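Local structure of probable TonB-dependent siderophore receptor PiuA (5FP1) at residues V34-L37 and L38-P41; K400-V403 and D404-A408; E428-P431 and K432-L435. The protein probably binds iron-loaded siderophores at the outer membrane, starting iron uptake into the bacterium, and may bind ferric enterobactin with micromolar affinity. One frame throughout, in Å; residues are numbered along the deposited sequence.

Contact 1. Residues V34-L37 and L38-P41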
loop_
_atom_site.group_PDB
_atom_site.type_symbol
_atom_site.label_atom_id
_atom_site.label_comp_id
_atom_site.label_asym_id
_atom_site.label_seq_id
_atom_site.Cartn_x
_atom_site.Cartn_y
_atom_site.Cartn_z
ATOM N N VAL A 34 14.971 6.729 -15.324
ATOM C CA VAL A 34 15.843 7.656 -16.016
ATOM C C VAL A 34 15.248 8.233 -17.295
ATOM O O VAL A 34 15.795 9.191 -17.861
ATOM C CB VAL A 34 17.175 6.963 -16.317
ATOM C CG1 VAL A 34 17.823 6.523 -15.011
ATOM C CG2 VAL A 34 16.981 5.759 -17.246
ATOM N N ALA A 35 14.135 7.659 -17.747
ATOM C CA ALA A 35 13.452 8.127 -18.958
ATOM C C ALA A 35 12.057 8.608 -18.623
ATOM O O ALA A 35 11.500 8.179 -17.621
ATOM C CB ALA A 35 13.390 6.997 -19.984
ATOM N N PRO A 36 11.467 9.476 -19.475
ATOM C CA PRO A 36 10.071 9.876 -19.288
ATOM C C PRO A 36 9.156 8.673 -19.332
ATOM O O PRO A 36 9.517 7.642 -19.897
ATOM C CB PRO A 36 9.780 10.817 -20.473
ATOM C CG PRO A 36 10.989 10.801 -21.341
ATOM C CD PRO A 36 12.124 10.190 -20.585
ATOM N N LEU A 37 7.987 8.778 -18.707
ATOM C CA LEU A 37 7.135 7.605 -18.593
ATOM C C LEU A 37 6.717 7.068 -19.981
ATOM O O LEU A 37 6.631 5.865 -20.183
ATOM C CB LEU A 37 5.942 7.908 -17.708
ATOM C CG LEU A 37 6.346 8.141 -16.228
ATOM C CD1 LEU A 37 5.099 8.505 -15.446
ATOM C CD2 LEU A 37 7.063 6.928 -15.643
ATOM N N LEU A 38 6.515 7.962 -20.943
ATOM C CA LEU A 38 6.162 7.566 -22.329
ATOM C C LEU A 38 7.125 6.564 -22.944
ATOM O O LEU A 38 6.723 5.660 -23.689
ATOM C CB LEU A 38 6.098 8.845 -23.196
ATOM C CG LEU A 38 5.773 8.666 -24.684
ATOM C CD1 LEU A 38 4.340 8.207 -24.833
ATOM C CD2 LEU A 38 6.003 9.990 -25.427
ATOM N N ASP A 39 8.404 6.709 -22.618
ATOM C CA ASP A 39 9.444 5.895 -23.191
ATOM C C ASP A 39 9.957 4.825 -22.257
ATOM O O ASP A 39 10.879 4.102 -22.594
ATOM C CB ASP A 39 10.597 6.794 -23.597
ATOM C CG ASP A 39 10.166 7.825 -24.640
ATOM O OD1 ASP A 39 9.099 7.641 -25.265
ATOM O OD2 ASP A 39 10.852 8.839 -24.757
ATOM N N THR A 40 9.355 4.712 -21.082
ATOM C CA THR A 40 9.792 3.716 -20.106
ATOM C C THR A 40 9.073 2.414 -20.414
ATOM O O THR A 40 7.853 2.401 -20.512
ATOM C CB THR A 40 9.489 4.230 -18.677
ATOM O OG1 THR A 40 10.232 5.439 -18.432
ATOM C CG2 THR A 40 9.828 3.170 -17.624
ATOM N N PRO A 41 9.819 1.312 -20.608
ATOM C CA PRO A 41 9.223 0.036 -20.995
ATOM C C PRO A 41 8.712 -0.764 -19.780
ATOM O O PRO A 41 9.127 -1.901 -19.539
ATOM C CB PRO A 41 10.375 -0.671 -21.709
ATOM C CG PRO A 41 11.596 -0.158 -20.986
ATOM C CD PRO A 41 11.292 1.257 -20.629
HETATM O O HOH W 1 12.689 5.258 -16.990
#
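T40 folds back over P36, and the carbonyl oxygen of P36 takes up two donors at once. The hydroxyl OG1 of T40 donates a hydrogen bond to P36 O over 2.7 Å, while the amide N of D39 reaches the same oxygen, P36 O, at 3.1 Å. Both donors lie well out of the carbonyl plane, one on each face, so one oxygen serves both. The OG1 of T40 can reach back because it lies anti to its own carbonyl carbon (chi1 -62°), beside the backbone N. T40 OG1 also accepts, from a water at 2.9 Å that in turn accepts from A35 N, also at 2.9 Å. Threonine suits this buried place because its single hydroxyl both gives and takes, while CG2 brings no further polar demand.

The next bond follows one residue on, from T40 N to L37 O at 3.1 Å. Two successive bonds between residues three apart describe a short 3-10 turn, which lies in the plug domain just before strand 43-47. P36 fits its start, since a proline nitrogen has no hydrogen to satisfy and the ring restrains the backbone.

D39 uses its side chain differently. D39 OD2 comes within 3.9 Å of P36 CG, the two side chains crossing obliquely. The other carboxylate oxygen, OD1, forms a salt bridge with K477, and D39 O receives the hydroxyl of T475. K528 donates to both L37 O and T40 O, giving L37 O a second donor beside T40 N.

Contact 2. Residues K400-V403 and D404-A408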
loop_
_atom_site.group_PDB
_atom_site.type_symbol
_atom_site.label_atom_id
_atom_site.label_comp_id
_atom_site.label_asym_id
_atom_site.label_seq_id
_atom_site.Cartn_x
_atom_site.Cartn_y
_atom_site.Cartn_z
ATOM N N LYS A 400 -20.681 -3.022 24.999
ATOM C CA LYS A 400 -20.622 -3.384 26.423
ATOM C C LYS A 400 -19.244 -3.164 27.013
ATOM O O LYS A 400 -18.259 -3.069 26.280
ATOM C CB LYS A 400 -20.935 -4.863 26.599
ATOM C CG LYS A 400 -22.304 -5.318 26.111
ATOM C CD LYS A 400 -23.422 -4.820 27.019
ATOM C CE LYS A 400 -24.771 -5.293 26.498
ATOM N NZ LYS A 400 -25.916 -4.672 27.227
ATOM N N PRO A 401 -19.151 -3.111 28.349
ATOM C CA PRO A 401 -17.845 -2.983 28.992
ATOM C C PRO A 401 -16.901 -4.171 28.795
ATOM O O PRO A 401 -17.314 -5.317 28.641
ATOM C CB PRO A 401 -18.182 -2.807 30.505
ATOM C CG PRO A 401 -19.623 -2.412 30.550
ATOM C CD PRO A 401 -20.277 -2.969 29.310
ATOM N N PHE A 402 -15.614 -3.877 28.811
ATOM C CA PHE A 402 -14.598 -4.904 28.839
ATOM C C PHE A 402 -14.147 -5.002 30.280
ATOM O O PHE A 402 -13.665 -4.021 30.824
ATOM C CB PHE A 402 -13.422 -4.506 27.920
ATOM C CG PHE A 402 -12.219 -5.402 28.019
ATOM C CD1 PHE A 402 -12.295 -6.739 27.642
ATOM C CD2 PHE A 402 -10.994 -4.905 28.468
ATOM C CE1 PHE A 402 -11.181 -7.564 27.721
ATOM C CE2 PHE A 402 -9.877 -5.726 28.557
ATOM C CZ PHE A 402 -9.967 -7.062 28.180
ATOM N N VAL A 403 -14.315 -6.159 30.907
ATOM C CA VAL A 403 -14.030 -6.242 32.338
ATOM C C VAL A 403 -12.866 -7.129 32.693
ATOM O O VAL A 403 -12.527 -7.245 33.857
ATOM C CB VAL A 403 -15.251 -6.683 33.170
ATOM C CG1 VAL A 403 -16.428 -5.731 32.927
ATOM C CG2 VAL A 403 -15.621 -8.117 32.863
ATOM N N ASP A 404 -12.223 -7.732 31.699
ATOM C CA ASP A 404 -10.985 -8.454 31.941
ATOM C C ASP A 404 -9.804 -7.468 31.869
ATOM O O ASP A 404 -10.017 -6.289 31.822
ATOM C CB ASP A 404 -10.851 -9.593 30.942
ATOM C CG ASP A 404 -12.056 -10.528 30.967
ATOM O OD1 ASP A 404 -12.263 -11.203 31.988
ATOM O OD2 ASP A 404 -12.790 -10.599 29.962
ATOM N N ARG A 405 -8.579 -7.967 31.852
ATOM C CA ARG A 405 -7.387 -7.122 31.848
ATOM C C ARG A 405 -6.479 -7.548 30.705
ATOM O O ARG A 405 -6.336 -8.738 30.412
ATOM C CB ARG A 405 -6.632 -7.327 33.181
ATOM C CG ARG A 405 -5.413 -6.457 33.405
ATOM C CD ARG A 405 -4.998 -6.478 34.880
ATOM N NE ARG A 405 -4.780 -7.834 35.390
ATOM C CZ ARG A 405 -3.631 -8.499 35.272
ATOM N NH1 ARG A 405 -2.589 -7.947 34.650
ATOM N NH2 ARG A 405 -3.521 -9.727 35.762
ATOM N N LEU A 406 -5.842 -6.571 30.084
ATOM C CA LEU A 406 -4.826 -6.818 29.063
ATOM C C LEU A 406 -3.462 -6.646 29.668
ATOM O O LEU A 406 -3.232 -5.696 30.430
ATOM C CB LEU A 406 -4.994 -5.829 27.909
ATOM C CG LEU A 406 -6.288 -6.014 27.119
ATOM C CD1 LEU A 406 -6.429 -4.969 26.055
ATOM C CD2 LEU A 406 -6.420 -7.390 26.500
ATOM N N GLN A 407 -2.535 -7.536 29.336
ATOM C CA GLN A 407 -1.178 -7.362 29.800
ATOM C C GLN A 407 -0.183 -7.571 28.678
ATOM O O GLN A 407 -0.211 -8.587 27.999
ATOM C CB GLN A 407 -0.884 -8.365 30.912
ATOM C CG GLN A 407 0.517 -8.294 31.472
ATOM C CD GLN A 407 0.606 -8.926 32.847
ATOM O OE1 GLN A 407 0.175 -8.344 33.839
ATOM N NE2 GLN A 407 1.147 -10.129 32.906
ATOM N N ALA A 408 0.726 -6.630 28.527
ATOM C CA ALA A 408 1.698 -6.697 27.435
ATOM C C ALA A 408 2.625 -7.883 27.664
ATOM O O ALA A 408 2.972 -8.196 28.803
ATOM C CB ALA A 408 2.488 -5.397 27.359
HETATM O O HOH W 2 -10.840 -3.784 31.905
HETATM O O HOH W 3 -14.736 -8.577 29.533
#
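Between F402 and D404 the backbone leaves an extended path, bends at V403, where psi is close to zero, and straightens again into the strand that begins at R405. No direct hydrogen bond joins 400-403 to 404-408. One water accepts from V403 N and donates to D404 OD2, each over 2.8 Å, and so ties the amide at the bend to the carboxylate that follows it.

The bend lets the F402 side chain lie alongside the chain that comes after it. CG of F402 is anti to its backbone N (chi1 172°), which carries the ring forward beneath D404, whose backbone N sits 4.0 Å from the ring plane, over its centre. CE2 of F402 approaches D404 O at 3.3 Å, and F402 CE1 lies 3.8 Å from D404 CB. The carboxylate stands steeply to the ring, their planes 72° apart. Further on, CG of L406 comes obliquely to within 3.9 Å of F402 CE2. A flat apolar ring suits the place because one face can lie under the D404 amide while its rim still meets the leucine. Aspartate suits its position because OD2 also accepts from the indole NE1 of W390, besides the water.

The R405 side chain sets out away from 400-403, and R405 NH1 donates to Q407 OE1 at 2.9 Å, with the amide oxygen in the plane of the guanidinium group. Two long polar side chains are thereby paired along the exposed strand start.

W259 meets the F402 ring edge-to-face, and strand 405-428 sets out beside strand 346-368, with L406 also touching L320 of strand 315-341.

Contact 3. Residues E428-P431 and K432-L435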
loop_
_atom_site.group_PDB
_atom_site.type_symbol
_atom_site.label_atom_id
_atom_site.label_comp_id
_atom_site.label_asym_id
_atom_site.label_seq_id
_atom_site.Cartn_x
_atom_site.Cartn_y
_atom_site.Cartn_z
ATOM N N GLU A 428 19.867 5.558 -25.554
ATOM C CA GLU A 428 19.283 6.002 -26.814
ATOM C C GLU A 428 20.258 5.683 -27.945
ATOM O O GLU A 428 21.357 6.253 -28.036
ATOM C CB GLU A 428 18.937 7.481 -26.773
ATOM C CG GLU A 428 18.362 7.981 -28.089
ATOM C CD GLU A 428 18.063 9.469 -28.103
ATOM O OE1 GLU A 428 17.605 10.018 -27.079
ATOM O OE2 GLU A 428 18.238 10.086 -29.170
ATOM N N ILE A 429 19.875 4.709 -28.758
ATOM C CA ILE A 429 20.686 4.266 -29.876
ATOM C C ILE A 429 20.458 5.192 -31.066
ATOM O O ILE A 429 21.410 5.631 -31.684
ATOM C CB ILE A 429 20.392 2.800 -30.218
ATOM C CG1 ILE A 429 20.707 1.919 -29.001
ATOM C CG2 ILE A 429 21.232 2.330 -31.399
ATOM C CD1 ILE A 429 20.253 0.491 -29.169
ATOM N N THR A 430 19.199 5.495 -31.360
ATOM C CA THR A 430 18.828 6.591 -32.220
ATOM C C THR A 430 17.583 7.141 -31.582
ATOM O O THR A 430 17.122 6.588 -30.603
ATOM C CB THR A 430 18.455 6.115 -33.651
ATOM O OG1 THR A 430 17.110 5.606 -33.633
ATOM C CG2 THR A 430 19.394 5.052 -34.135
ATOM N N PRO A 431 16.995 8.206 -32.149
ATOM C CA PRO A 431 15.802 8.751 -31.499
ATOM C C PRO A 431 14.610 7.822 -31.491
ATOM O O PRO A 431 13.596 8.116 -30.830
ATOM C CB PRO A 431 15.490 10.007 -32.324
ATOM C CG PRO A 431 16.787 10.370 -32.971
ATOM C CD PRO A 431 17.455 9.055 -33.265
ATOM N N LYS A 432 14.704 6.723 -32.234
ATOM C CA LYS A 432 13.591 5.790 -32.356
ATOM C C LYS A 432 13.843 4.496 -31.592
ATOM O O LYS A 432 12.951 3.655 -31.496
ATOM C CB LYS A 432 13.354 5.409 -33.827
ATOM C CG LYS A 432 12.917 6.534 -34.757
ATOM C CD LYS A 432 12.199 5.939 -35.973
ATOM C CE LYS A 432 11.358 6.941 -36.705
ATOM N NZ LYS A 432 12.241 7.773 -37.561
ATOM N N TRP A 433 15.084 4.279 -31.157
ATOM C CA TRP A 433 15.461 3.024 -30.524
ATOM C C TRP A 433 16.107 3.245 -29.157
ATOM O O TRP A 433 17.190 3.839 -29.066
ATOM C CB TRP A 433 16.418 2.262 -31.404
ATOM C CG TRP A 433 15.817 1.756 -32.697
ATOM C CD1 TRP A 433 15.866 2.362 -33.922
ATOM C CD2 TRP A 433 15.111 0.528 -32.884
ATOM N NE1 TRP A 433 15.223 1.587 -34.866
ATOM C CE2 TRP A 433 14.765 0.447 -34.257
ATOM C CE3 TRP A 433 14.736 -0.518 -32.029
ATOM C CZ2 TRP A 433 14.054 -0.629 -34.781
ATOM C CZ3 TRP A 433 14.028 -1.597 -32.563
ATOM C CH2 TRP A 433 13.693 -1.636 -33.925
ATOM N N LEU A 434 15.442 2.764 -28.103
ATOM C CA LEU A 434 15.969 2.887 -26.721
ATOM C C LEU A 434 16.134 1.524 -26.070
ATOM O O LEU A 434 15.191 0.741 -26.043
ATOM C CB LEU A 434 15.038 3.712 -25.844
ATOM C CG LEU A 434 14.458 4.975 -26.462
ATOM C CD1 LEU A 434 13.407 5.577 -25.542
ATOM C CD2 LEU A 434 15.556 5.970 -26.740
ATOM N N LEU A 435 17.336 1.245 -25.575
ATOM C CA LEU A 435 17.641 0.008 -24.875
ATOM C C LEU A 435 17.681 0.283 -23.360
ATOM O O LEU A 435 18.491 1.080 -22.896
ATOM C CB LEU A 435 18.988 -0.515 -25.311
ATOM C CG LEU A 435 19.479 -1.782 -24.626
ATOM C CD1 LEU A 435 18.508 -2.937 -24.843
ATOM C CD2 LEU A 435 20.880 -2.129 -25.133
#
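I429 and T430 face W433 across a tight beta hairpin, the short connection between the neighbouring barrel strands 405-428 and 433-450. T430 to W433 form a type I turn, closed by the bond from W433 N to T430 O at 3.1 Å. Just before it the register slips by one residue: the two successive amides of I429 and T430 both point at W433 O, which defines a classic beta bulge. I429 N makes the firm bond, 2.8 Å long and nearly in line with the C=O of W433; that from T430 N to W433 O is weak at 3.5 Å.

T430 adds a bond of its own. T430 OG1 lies between the backbone N and the carbonyl carbon (chi1 80°), where it accepts from K432 N at 3.0 Å in an almost straight bond (164°), an ST turn laid over the type I turn. T430 OG1 also sits at the edge of the W433 indole, in its plane and 3.5 Å from W433 CD1. P431 suits the next position, because its ring holds phi close to the value a type I turn needs there.

Apolar contacts flank the bulge. CD2 of L434 rests against CB of E428 at 3.7 Å, on the face away from T430 and W433, and I429 CD1 meets L435 CB at 4.2 Å. W433 also meets the ring of F476, and a bound detergent molecule lies near its side chain, consistent with an aromatic residue at the membrane boundary. The amides of K432 and W433 are satisfied within the turn, by the T430 hydroxyl and carbonyl, and that of I429 by W433 O, leaving I429 and W433 on the surface while L434 packs inward.

The three contacts follow one another along the chain, contact 1 in the plug domain and contacts 2 and 3 in the beta-barrel. Contact 2 lies at the start of strand 405-428 and contact 3 at its far end, in the turn to strand 433-450; their centres are about 66 Å apart, on opposite sides of the chain's centre, so the pair marks both ends of one long barrel strand. The centre of contact 1 is about 55 Å from that of contact 2 and about 12 Å from that of contact 3, which it touches through D39 CB and L434 CD1, 3.6 Å apart. There the plug packs directly against the barrel wall close to a hairpin, as expected where a plug sits inside its barrel.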